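Local coordinates for protein cytochrome P450 (Zobellia galactanivorans, PDB 6G5O) that belongs to the cytochrome P450 family of haem proteins and holds a protoporphyrin IX containing iron within its largely helical fold, at residues A[91-94]-A[98-101]; A[105-110]-A[340-345]; A[132-137]-A[333-338]; A[170-175]-A[216-221]. All blocks are in the same frame, centred on the assembly; numbering follows the deposited sequence.

Interaction 1: A[91-94]-A[98-101]; sequences FKRP and EYQE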
# COMPACT_ATOMS: atom_id res chain seq x y z
N PHE A 91 -11.29 8.23 6.47
CA PHE A 91 -10.08 7.40 6.54
C PHE A 91 -9.35 7.43 7.90
O PHE A 91 -8.57 6.56 8.18
CB PHE A 91 -9.10 7.77 5.43
CG PHE A 91 -9.43 7.19 4.08
CD1 PHE A 91 -9.01 5.94 3.76
CD2 PHE A 91 -10.13 7.93 3.13
CE1 PHE A 91 -9.30 5.39 2.52
CE2 PHE A 91 -10.42 7.40 1.91
CZ PHE A 91 -10.00 6.13 1.58
N LYS A 92 -9.66 8.42 8.74
CA LYS A 92 -9.10 8.52 10.08
C LYS A 92 -9.90 7.66 11.09
O LYS A 92 -9.43 7.48 12.21
CB LYS A 92 -9.05 9.99 10.56
CG LYS A 92 -7.68 10.52 10.96
CD LYS A 92 -6.82 11.02 9.82
N ARG A 93 -11.05 7.13 10.69
CA ARG A 93 -11.86 6.31 11.59
C ARG A 93 -11.15 5.13 12.28
O ARG A 93 -11.58 4.74 13.35
CB ARG A 93 -13.15 5.80 10.89
CG ARG A 93 -14.27 6.85 10.82
CD ARG A 93 -15.31 6.52 9.74
NE ARG A 93 -15.78 5.15 9.87
CZ ARG A 93 -15.41 4.11 9.12
NH1 ARG A 93 -14.52 4.23 8.11
NH2 ARG A 93 -15.95 2.92 9.39
N PRO A 94 -10.12 4.54 11.68
CA PRO A 94 -9.50 3.39 12.40
C PRO A 94 -8.78 3.79 13.71
O PRO A 94 -8.29 2.92 14.44
CB PRO A 94 -8.52 2.82 11.40
CG PRO A 94 -9.04 3.28 10.07
CD PRO A 94 -9.64 4.63 10.29
N GLU A 98 -13.63 1.49 19.17
CA GLU A 98 -14.61 0.46 18.77
C GLU A 98 -14.14 -0.26 17.52
O GLU A 98 -14.21 -1.49 17.44
CB GLU A 98 -16.00 1.07 18.58
CG GLU A 98 -17.05 0.11 18.05
CD GLU A 98 -18.46 0.71 17.97
OE1 GLU A 98 -18.60 1.95 18.13
OE2 GLU A 98 -19.43 -0.07 17.73
N TYR A 99 -13.63 0.52 16.56
CA TYR A 99 -13.09 -0.02 15.31
C TYR A 99 -11.91 -0.95 15.58
O TYR A 99 -11.84 -2.04 15.03
CB TYR A 99 -12.66 1.14 14.42
CG TYR A 99 -12.20 0.87 12.99
CD1 TYR A 99 -11.06 0.15 12.70
CD2 TYR A 99 -12.85 1.51 11.92
CE1 TYR A 99 -10.61 -0.00 11.40
CE2 TYR A 99 -12.43 1.34 10.63
CZ TYR A 99 -11.32 0.61 10.36
OH TYR A 99 -10.91 0.47 9.03
N GLN A 100 -10.96 -0.50 16.38
CA GLN A 100 -9.83 -1.34 16.75
C GLN A 100 -10.21 -2.62 17.51
O GLN A 100 -9.50 -3.62 17.37
CB GLN A 100 -8.74 -0.57 17.53
CG GLN A 100 -7.95 0.34 16.61
CD GLN A 100 -6.83 1.12 17.25
OE1 GLN A 100 -6.09 0.61 18.12
NE2 GLN A 100 -6.67 2.36 16.80
N GLU A 101 -11.27 -2.58 18.32
CA GLU A 101 -11.73 -3.82 19.02
C GLU A 101 -12.23 -4.87 18.03
O GLU A 101 -11.94 -6.07 18.18
CB GLU A 101 -12.90 -3.56 19.95
CG GLU A 101 -12.55 -3.07 21.32
CD GLU A 101 -13.66 -2.24 21.96
OE1 GLU A 101 -14.85 -2.39 21.59
OE2 GLU A 101 -13.30 -1.41 22.81

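Interaction 2: A[105-110]-A[340-345]; sequences AQISEI and LKILLQ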
# COMPACT_ATOMS: atom_id res chain seq x y z
N ALA A 105 -10.52 -8.48 17.30
CA ALA A 105 -11.31 -9.72 17.26
C ALA A 105 -11.16 -10.51 15.95
O ALA A 105 -10.91 -11.71 15.99
CB ALA A 105 -12.78 -9.44 17.57
N GLN A 106 -11.21 -9.83 14.80
CA GLN A 106 -10.95 -10.50 13.50
C GLN A 106 -9.57 -11.13 13.43
O GLN A 106 -9.40 -12.22 12.89
CB GLN A 106 -11.11 -9.56 12.27
CG GLN A 106 -12.49 -8.92 12.04
CD GLN A 106 -12.47 -7.97 10.83
OE1 GLN A 106 -11.43 -7.75 10.23
NE2 GLN A 106 -13.63 -7.48 10.43
N ILE A 107 -8.57 -10.41 13.93
CA ILE A 107 -7.21 -10.85 13.71
C ILE A 107 -6.87 -11.99 14.72
O ILE A 107 -6.18 -12.97 14.39
CB ILE A 107 -6.23 -9.67 13.76
CG1 ILE A 107 -6.37 -8.84 12.47
CG2 ILE A 107 -4.78 -10.13 13.93
CD1 ILE A 107 -5.47 -7.63 12.42
N SER A 108 -7.36 -11.84 15.94
CA SER A 108 -7.32 -12.90 16.91
C SER A 108 -7.93 -14.21 16.36
O SER A 108 -7.27 -15.26 16.36
CB SER A 108 -8.07 -12.43 18.16
OG SER A 108 -7.97 -13.41 19.16
N GLU A 109 -9.16 -14.12 15.84
CA GLU A 109 -9.85 -15.26 15.21
C GLU A 109 -9.03 -15.98 14.13
O GLU A 109 -8.89 -17.21 14.16
CB GLU A 109 -11.20 -14.83 14.63
CG GLU A 109 -11.53 -15.49 13.27
CD GLU A 109 -12.96 -16.01 13.14
OE1 GLU A 109 -13.89 -15.17 13.08
OE2 GLU A 109 -13.12 -17.26 13.08
N ILE A 110 -8.51 -15.22 13.17
CA ILE A 110 -7.73 -15.81 12.07
C ILE A 110 -6.40 -16.41 12.56
O ILE A 110 -5.94 -17.44 12.04
CB ILE A 110 -7.55 -14.82 10.89
CG1 ILE A 110 -6.95 -15.49 9.66
CG2 ILE A 110 -6.59 -13.70 11.23
CD1 ILE A 110 -7.80 -16.56 9.03
N LEU A 340 -1.34 -3.79 11.01
CA LEU A 340 -0.02 -4.30 11.29
C LEU A 340 0.38 -4.25 12.77
O LEU A 340 1.05 -5.20 13.23
CB LEU A 340 1.00 -3.58 10.41
CG LEU A 340 0.85 -3.85 8.92
CD1 LEU A 340 1.71 -2.92 8.10
CD2 LEU A 340 1.20 -5.32 8.60
N LYS A 341 -0.02 -3.19 13.52
CA LYS A 341 0.28 -3.13 14.97
C LYS A 341 -0.43 -4.29 15.68
O LYS A 341 0.21 -5.01 16.52
CB LYS A 341 -0.07 -1.78 15.63
N ILE A 342 -1.71 -4.49 15.34
CA ILE A 342 -2.52 -5.56 15.93
C ILE A 342 -2.05 -6.96 15.52
O ILE A 342 -1.97 -7.85 16.36
CB ILE A 342 -4.02 -5.39 15.62
CG1 ILE A 342 -4.53 -4.12 16.30
CG2 ILE A 342 -4.85 -6.59 16.12
CD1 ILE A 342 -5.92 -3.73 15.82
N LEU A 343 -1.73 -7.15 14.24
CA LEU A 343 -1.16 -8.41 13.80
C LEU A 343 0.13 -8.77 14.55
O LEU A 343 0.25 -9.87 15.11
CB LEU A 343 -0.89 -8.42 12.32
CG LEU A 343 -0.26 -9.69 11.79
CD1 LEU A 343 -1.16 -10.91 11.96
CD2 LEU A 343 0.13 -9.51 10.33
N LEU A 344 1.08 -7.83 14.59
CA LEU A 344 2.37 -8.12 15.26
C LEU A 344 2.20 -8.52 16.74
O LEU A 344 2.86 -9.43 17.20
CB LEU A 344 3.36 -6.97 15.15
CG LEU A 344 3.98 -6.62 13.78
CD1 LEU A 344 4.97 -5.47 13.97
CD2 LEU A 344 4.66 -7.80 13.14
N GLN A 345 1.31 -7.83 17.44
CA GLN A 345 1.04 -8.07 18.85
C GLN A 345 0.28 -9.39 19.02
O GLN A 345 0.62 -10.16 19.92
CB GLN A 345 0.30 -6.88 19.53
CG GLN A 345 1.20 -5.84 20.20
CD GLN A 345 2.36 -6.49 20.99
OE1 GLN A 345 2.09 -7.29 21.90
NE2 GLN A 345 3.64 -6.21 20.60

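Interaction 3: A[132-137]-A[333-338]; sequences SRALTL and ATHARQ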
# COMPACT_ATOMS: atom_id res chain seq x y z
N SER A 132 -9.41 -8.52 3.36
CA SER A 132 -10.83 -8.44 2.99
C SER A 132 -11.75 -8.21 4.20
O SER A 132 -12.73 -7.43 4.13
CB SER A 132 -11.24 -9.74 2.31
OG SER A 132 -10.55 -9.90 1.09
N ARG A 133 -11.48 -8.93 5.29
CA ARG A 133 -12.30 -8.70 6.46
C ARG A 133 -12.07 -7.30 7.04
O ARG A 133 -13.02 -6.60 7.43
CB ARG A 133 -12.08 -9.80 7.49
CG ARG A 133 -12.63 -11.13 7.02
CD ARG A 133 -12.27 -12.27 7.96
NE ARG A 133 -12.58 -13.54 7.31
CZ ARG A 133 -12.17 -14.74 7.74
NH1 ARG A 133 -11.44 -14.86 8.88
NH2 ARG A 133 -12.48 -15.82 7.03
N ALA A 134 -10.81 -6.89 7.14
CA ALA A 134 -10.53 -5.57 7.70
C ALA A 134 -11.16 -4.46 6.84
O ALA A 134 -11.53 -3.43 7.36
CB ALA A 134 -9.05 -5.36 7.81
N LEU A 135 -11.33 -4.71 5.56
CA LEU A 135 -11.88 -3.69 4.65
C LEU A 135 -13.38 -3.43 4.87
O LEU A 135 -13.86 -2.32 4.58
CB LEU A 135 -11.60 -4.05 3.21
CG LEU A 135 -11.98 -3.01 2.12
CD1 LEU A 135 -11.24 -1.70 2.35
CD2 LEU A 135 -11.73 -3.52 0.70
N THR A 136 -14.10 -4.42 5.45
CA THR A 136 -15.51 -4.24 5.79
C THR A 136 -15.70 -3.17 6.88
O THR A 136 -16.75 -2.43 6.89
CB THR A 136 -16.16 -5.55 6.27
OG1 THR A 136 -15.47 -6.03 7.44
CG2 THR A 136 -16.10 -6.61 5.16
N LEU A 137 -14.72 -3.07 7.78
CA LEU A 137 -14.72 -2.02 8.81
C LEU A 137 -14.47 -0.63 8.23
O LEU A 137 -15.13 0.31 8.62
CB LEU A 137 -13.67 -2.26 9.90
CG LEU A 137 -13.70 -3.66 10.55
CD1 LEU A 137 -12.57 -3.88 11.53
CD2 LEU A 137 -15.05 -3.90 11.22
N ALA A 333 -3.14 4.92 5.28
CA ALA A 333 -2.00 4.66 6.15
C ALA A 333 -2.44 4.28 7.56
O ALA A 333 -1.88 3.36 8.18
CB ALA A 333 -1.07 5.85 6.17
N THR A 334 -3.45 4.99 8.05
CA THR A 334 -4.00 4.74 9.36
C THR A 334 -4.62 3.32 9.50
O THR A 334 -4.35 2.59 10.48
CB THR A 334 -5.07 5.79 9.69
OG1 THR A 334 -4.55 7.10 9.51
CG2 THR A 334 -5.50 5.67 11.16
N HIS A 335 -5.43 2.95 8.53
CA HIS A 335 -5.99 1.59 8.46
C HIS A 335 -4.91 0.51 8.47
O HIS A 335 -4.93 -0.47 9.28
CB HIS A 335 -6.85 1.48 7.18
CG HIS A 335 -7.52 0.17 7.01
ND1 HIS A 335 -8.50 -0.29 7.87
CD2 HIS A 335 -7.35 -0.80 6.08
CE1 HIS A 335 -8.88 -1.49 7.48
NE2 HIS A 335 -8.20 -1.81 6.39
N ALA A 336 -3.92 0.73 7.59
CA ALA A 336 -2.82 -0.20 7.42
C ALA A 336 -1.98 -0.35 8.68
O ALA A 336 -1.58 -1.47 9.07
CB ALA A 336 -1.96 0.26 6.27
N ARG A 337 -1.67 0.79 9.30
CA ARG A 337 -0.92 0.76 10.53
C ARG A 337 -1.62 -0.01 11.65
O ARG A 337 -0.97 -0.71 12.42
CB ARG A 337 -0.64 2.16 11.02
CG ARG A 337 0.47 2.85 10.27
CD ARG A 337 0.47 4.33 10.64
NE ARG A 337 1.62 4.98 10.07
CZ ARG A 337 1.62 6.18 9.50
NH1 ARG A 337 0.52 6.92 9.40
NH2 ARG A 337 2.76 6.62 9.00
N GLN A 338 -2.93 0.14 11.75
CA GLN A 338 -3.65 -0.58 12.78
C GLN A 338 -3.66 -2.09 12.52
O GLN A 338 -3.53 -2.92 13.47
CB GLN A 338 -5.07 -0.10 12.92
CG GLN A 338 -5.31 1.34 13.29
CD GLN A 338 -4.23 1.97 14.12
OE1 GLN A 338 -3.88 1.48 15.18
NE2 GLN A 338 -3.69 3.11 13.62

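Interaction 4: A[170-175]-A[216-221]; sequences NILYHY and LTFAGG. With HEM (protoporphyrin IX containing Fe), chain C.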
# COMPACT_ATOMS: atom_id res chain seq x y z
N ASN A 170 -12.75 -4.60 -15.29
CA ASN A 170 -14.19 -4.37 -15.37
C ASN A 170 -15.01 -5.15 -14.36
O ASN A 170 -16.10 -4.74 -14.04
CB ASN A 170 -14.71 -4.64 -16.78
CG ASN A 170 -14.45 -3.49 -17.72
OD1 ASN A 170 -14.34 -2.35 -17.28
ND2 ASN A 170 -14.32 -3.77 -19.01
N ILE A 171 -14.50 -6.28 -13.88
CA ILE A 171 -15.17 -6.99 -12.81
C ILE A 171 -15.28 -6.08 -11.59
O ILE A 171 -16.36 -5.96 -10.98
CB ILE A 171 -14.43 -8.28 -12.41
CG1 ILE A 171 -14.69 -9.38 -13.47
CG2 ILE A 171 -14.87 -8.76 -11.03
CD1 ILE A 171 -13.62 -9.51 -14.53
N LEU A 172 -14.17 -5.44 -11.23
CA LEU A 172 -14.17 -4.47 -10.15
C LEU A 172 -15.00 -3.23 -10.51
O LEU A 172 -15.77 -2.76 -9.70
CB LEU A 172 -12.73 -4.06 -9.77
CG LEU A 172 -12.61 -2.96 -8.70
CD1 LEU A 172 -13.18 -3.43 -7.35
CD2 LEU A 172 -11.17 -2.49 -8.58
N TYR A 173 -14.84 -2.70 -11.71
CA TYR A 173 -15.49 -1.43 -12.03
C TYR A 173 -17.01 -1.57 -12.05
O TYR A 173 -17.72 -0.71 -11.56
CB TYR A 173 -14.97 -0.81 -13.33
CG TYR A 173 -13.46 -0.65 -13.40
CD1 TYR A 173 -12.64 -0.60 -12.25
CD2 TYR A 173 -12.84 -0.51 -14.65
CE1 TYR A 173 -11.26 -0.45 -12.35
CE2 TYR A 173 -11.46 -0.35 -14.76
CZ TYR A 173 -10.68 -0.33 -13.61
OH TYR A 173 -9.31 -0.20 -13.77
N HIS A 174 -17.50 -2.68 -12.58
CA HIS A 174 -18.95 -2.94 -12.62
C HIS A 174 -19.51 -3.23 -11.22
O HIS A 174 -20.61 -2.80 -10.90
CB HIS A 174 -19.27 -4.09 -13.60
CG HIS A 174 -20.69 -4.59 -13.52
ND1 HIS A 174 -21.71 -4.07 -14.29
CD2 HIS A 174 -21.24 -5.57 -12.76
CE1 HIS A 174 -22.84 -4.71 -14.01
NE2 HIS A 174 -22.58 -5.62 -13.08
N TYR A 175 -18.77 -3.92 -10.37
CA TYR A 175 -19.23 -4.16 -9.03
C TYR A 175 -19.35 -2.83 -8.25
O TYR A 175 -20.30 -2.64 -7.48
CB TYR A 175 -18.30 -5.15 -8.32
CG TYR A 175 -18.46 -5.20 -6.84
CD1 TYR A 175 -17.74 -4.34 -6.01
CD2 TYR A 175 -19.28 -6.14 -6.24
CE1 TYR A 175 -17.83 -4.42 -4.63
CE2 TYR A 175 -19.40 -6.22 -4.87
CZ TYR A 175 -18.67 -5.35 -4.06
OH TYR A 175 -18.81 -5.43 -2.68
N LEU A 216 -10.21 3.53 -6.44
CA LEU A 216 -8.92 3.80 -5.85
C LEU A 216 -8.77 3.15 -4.51
O LEU A 216 -7.74 2.59 -4.22
CB LEU A 216 -8.71 5.29 -5.69
CG LEU A 216 -7.53 5.76 -4.83
CD1 LEU A 216 -6.18 5.36 -5.45
CD2 LEU A 216 -7.67 7.28 -4.63
N THR A 217 -9.80 3.24 -3.70
CA THR A 217 -9.80 2.64 -2.38
C THR A 217 -9.63 1.09 -2.38
O THR A 217 -8.86 0.54 -1.58
CB THR A 217 -11.06 3.07 -1.62
OG1 THR A 217 -11.03 4.49 -1.46
CG2 THR A 217 -11.13 2.44 -0.28
N PHE A 218 -10.37 0.40 -3.25
CA PHE A 218 -10.20 -1.05 -3.43
C PHE A 218 -8.84 -1.41 -3.95
O PHE A 218 -8.21 -2.37 -3.46
CB PHE A 218 -11.24 -1.65 -4.38
CG PHE A 218 -12.50 -2.02 -3.70
CD1 PHE A 218 -13.50 -1.09 -3.54
CD2 PHE A 218 -12.67 -3.29 -3.17
CE1 PHE A 218 -14.67 -1.44 -2.87
CE2 PHE A 218 -13.85 -3.66 -2.53
CZ PHE A 218 -14.86 -2.73 -2.38
N ALA A 219 -8.35 -0.67 -4.93
CA ALA A 219 -7.09 -1.04 -5.56
C ALA A 219 -5.83 -0.69 -4.75
O ALA A 219 -4.85 -1.43 -4.79
CB ALA A 219 -7.01 -0.41 -6.95
N GLY A 220 -5.84 0.45 -4.06
CA GLY A 220 -4.65 0.95 -3.39
C GLY A 220 -4.30 0.17 -2.12
O GLY A 220 -3.17 0.18 -1.70
N GLY A 221 -5.28 -0.46 -1.51
CA GLY A 221 -5.08 -1.19 -0.30
C GLY A 221 -5.03 -2.70 -0.42
O GLY A 221 -4.96 -3.39 0.59
CHA HEM C . -1.54 6.84 -1.72
CHB HEM C . 1.36 3.30 -0.18
CHC HEM C . -2.39 1.08 1.88
CHD HEM C . -5.34 4.25 -0.16
C1A HEM C . -0.43 6.07 -1.45
C2A HEM C . 0.90 6.40 -1.85
C3A HEM C . 1.68 5.42 -1.41
C4A HEM C . 0.88 4.46 -0.75
CMA HEM C . 3.16 5.39 -1.60
CAA HEM C . 1.41 7.64 -2.58
CBA HEM C . 1.05 7.55 -4.06
CGA HEM C . 1.45 8.81 -4.80
O1A HEM C . 0.88 9.07 -5.85
O2A HEM C . 2.31 9.60 -4.38
C1B HEM C . 0.58 2.39 0.52
C2B HEM C . 1.16 1.32 1.24
C3B HEM C . 0.10 0.66 1.82
C4B HEM C . -1.12 1.41 1.41
CMB HEM C . 2.61 0.96 1.29
CAB HEM C . 0.02 -0.49 2.72
CBB HEM C . 1.04 -1.06 3.33
C1C HEM C . -3.54 1.74 1.52
C2C HEM C . -4.83 1.31 1.80
C3C HEM C . -5.69 2.18 1.17
C4C HEM C . -4.87 3.15 0.53
CMC HEM C . -5.23 0.14 2.63
CAC HEM C . -7.16 2.19 1.19
CBC HEM C . -7.97 1.33 1.80
C1D HEM C . -4.51 5.24 -0.70
C2D HEM C . -5.06 6.46 -1.32
C3D HEM C . -4.02 7.20 -1.74
C4D HEM C . -2.83 6.40 -1.42
CMD HEM C . -6.51 6.79 -1.39
CAD HEM C . -4.09 8.55 -2.44
CBD HEM C . -3.87 9.77 -1.53
CGD HEM C . -4.04 11.08 -2.34
O1D HEM C . -4.04 11.06 -3.62
O2D HEM C . -4.18 12.21 -1.77
NA HEM C . -0.43 4.84 -0.81
NB HEM C . -0.75 2.40 0.63
NC HEM C . -3.56 2.83 0.73
ND HEM C . -3.19 5.27 -0.78
FE HEM C . -2.01 3.92 -0.11
O HOH W 1 -1.92 2.70 -1.99

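Interaction 1: A[91-94]-A[98-101]
With CG of Tyr99 anti to the backbone N (chi1 -173°), the phenol ring leaves the start of helix 97-117 and packs one face against Pro94, which lies in a short 3-10 segment. The arrangement is a tight corner between consecutive helices, 79-92 and 97-117; in the P450 fold these are probably helices C and D. Pro94 CA stands 3.5 Å from the centroid of the Tyr99 ring, only 8° off its normal, a CH-pi contact over the face. The pyrrolidine ring lies alongside the phenol and points the same way, which brings Pro94 CG within 3.5 Å of Tyr99 CZ. Proline suits this place: its stiff ring holds CA, CB and CG against the aromatic face, and the C-H of CA, next to the nitrogen, is somewhat polarised. The tyrosine hydroxyl goes on to His335 of helix 333-350.

Arg93 approaches Tyr99 differently: the ring carbon CE2 sits over one face of the guanidinium, the two planes being steeply inclined to each other. NH1 and NH2 of this arginine bond to the backbone oxygens of Leu138 and Leu137, respectively, which ties the corner to helix 122-139. Gln100 closes the turn with its chain extended beyond CG. Its NE2 donates to Pro94 O at 2.9 Å, arriving in the carbonyl plane with an N-H...O angle of 161°.

Interaction 2: A[105-110]-A[340-345]
Ile107 pushes its side chain straight at helix 333-350 and meets Ile342 and Leu343 there. This is a helix-helix seam of the P450 core, where helix 97-117 packs against helix 333-350, probably helices D and L of the fold's conserved four-helix bundle. The two branches of Ile107 divide the work. Its longer arm ends in CD1, 3.9 Å from Ile342 CG2, while its own CG2, turned trans to the amide nitrogen, comes within 4.0 Å of Leu343 CA. Ile342 CG2 thus sits close to both the shaft and the end of the isoleucine, 4.1 Å from Ile107 CB. Branching at CB gives Ile107 one methyl, CG2, that rests against the Leu343 backbone and a longer arm, CG1-CD1, that reaches Ile342; the CA atoms of Ile107 and Leu343 are 6.5 Å apart.

Further out, Leu130 of helix 122-139 packs on Ile107, and Phe126 of the same helix on Leu343. Val229 also touches Leu343, so helix 223-238 backs the seam, and Leu103 and Thr104 extend the Ile342 contact along helix 97-117. Between these neighbours Leu343 adds its CD1 methyl to the seam, 4.2 Å from Ile107 CG2.

Interaction 3: A[132-137]-A[333-338]
His335 carries this contact almost alone, reaching from helix 333-350 to Ala134 and Leu135 on helix 122-139. One residue before it, Thr334 stays within its own helix: its oxygen receives the helical N-H of Gln338 and also, from the opposite face of the carbonyl plane, Gln338 NE2. His335 follows. A chi1 of -178° swings its CG directly away from the amide nitrogen and sends the imidazole across the gap between segments 132-137 and 333-338, whose nearest CA atoms, those of Ala134 and His335, are 8.5 Å apart. The ring comes in edge first. CE1 lies 3.3 Å from Ala134 O, with that oxygen near the imidazole plane, and NE2 lies 3.9 Å from Ala134 CB. Alanine fits here because its small methyl allows the flat ring to approach the backbone itself. Ala134 O has also the N-H of Leu137, a weak bond at 3.2 Å, so the polarised C-H edge of the imidazole may offer it some further electrostatic compensation. The hydrogen bond between ND1 and Tyr99 OH helps to set the rotation of the imidazole.

Gln338 ends the segment, its amide folded back by the bond to Thr334 O, which is 3.3 Å long and bent to 136°. The His335 side chain comes within about 4 Å of the haem, placing the contact at its rim, where helices 122-139 and 333-350, probably E and L, join in the helical bundle of the cytochrome P450 fold.

Interaction 4: A[170-175]-A[216-221]
Leu172 and Tyr175 close on Phe218 without a single hydrogen bond between the segments, yet the same short segment that carries Phe218 also meets the haem and, through a water, its iron. Leucine and tyrosine stand one helical turn apart on helix 169-185, and the CA-CB bonds of both are directed at helix 207-220. For Leu172 an extended first torsion (chi1 176°) then carries CD1 to the root of the aromatic side chain, 4.0 Å from Phe218 CG. Tyr175 meets its far end: Phe218 CZ sits at the edge of the tyrosine ring, 4.1 Å from Tyr175 CE1, and the two side chains cross at about a right angle. The phenol keeps a polar role too, because Tyr175 OH is hydrogen-bonded to Glu145 OE1 and to Trp149 NE1. Trp149 also packs edge-to-face with Phe218.

The neighbours of Phe218 face the porphyrin. Leu216 CD2 lies 3.5 Å from HEM CMD, a methyl-to-methyl contact well suited to leucine, while Gly221, having no side chain, lets its CA approach HEM CMC to 3.2 Å. Gly220 O accepts a hydrogen bond from a water at 2.8 Å, and this water is bound to HEM FE at 2.2 Å. The same oxygen is hydrogen-bonded to Thr224 OG1, just beyond the point where helix 207-220 breaks before resuming as 223-238. An Ala-Gly-Gly-X-Asp-Thr sequence at a helix break, on the side of the haem where the water binds the iron, is the signature of the long distal helix of cytochromes P450, here braced on its outer side by what is probably helix G.

From the N terminus, interaction 1 closes first, a local corner between helices 79-92 and 97-117 that is complete before the others open. Interaction 2 then opens on helix 97-117 and closes on helix 333-350, spanning most of the chain. Within that span lies interaction 3, joining helix 122-139 to the beginning of helix 333-350, and within interaction 3 in turn lies interaction 4, so these three nest and none cross. Interactions 1, 2 and 3 meet as one cluster: Gln106 reaches Arg133 O, and Gln100 O touches Ile342. Interaction 4, on the haem side, joins the cluster through Leu135 against Phe218 and Phe91 against Thr217.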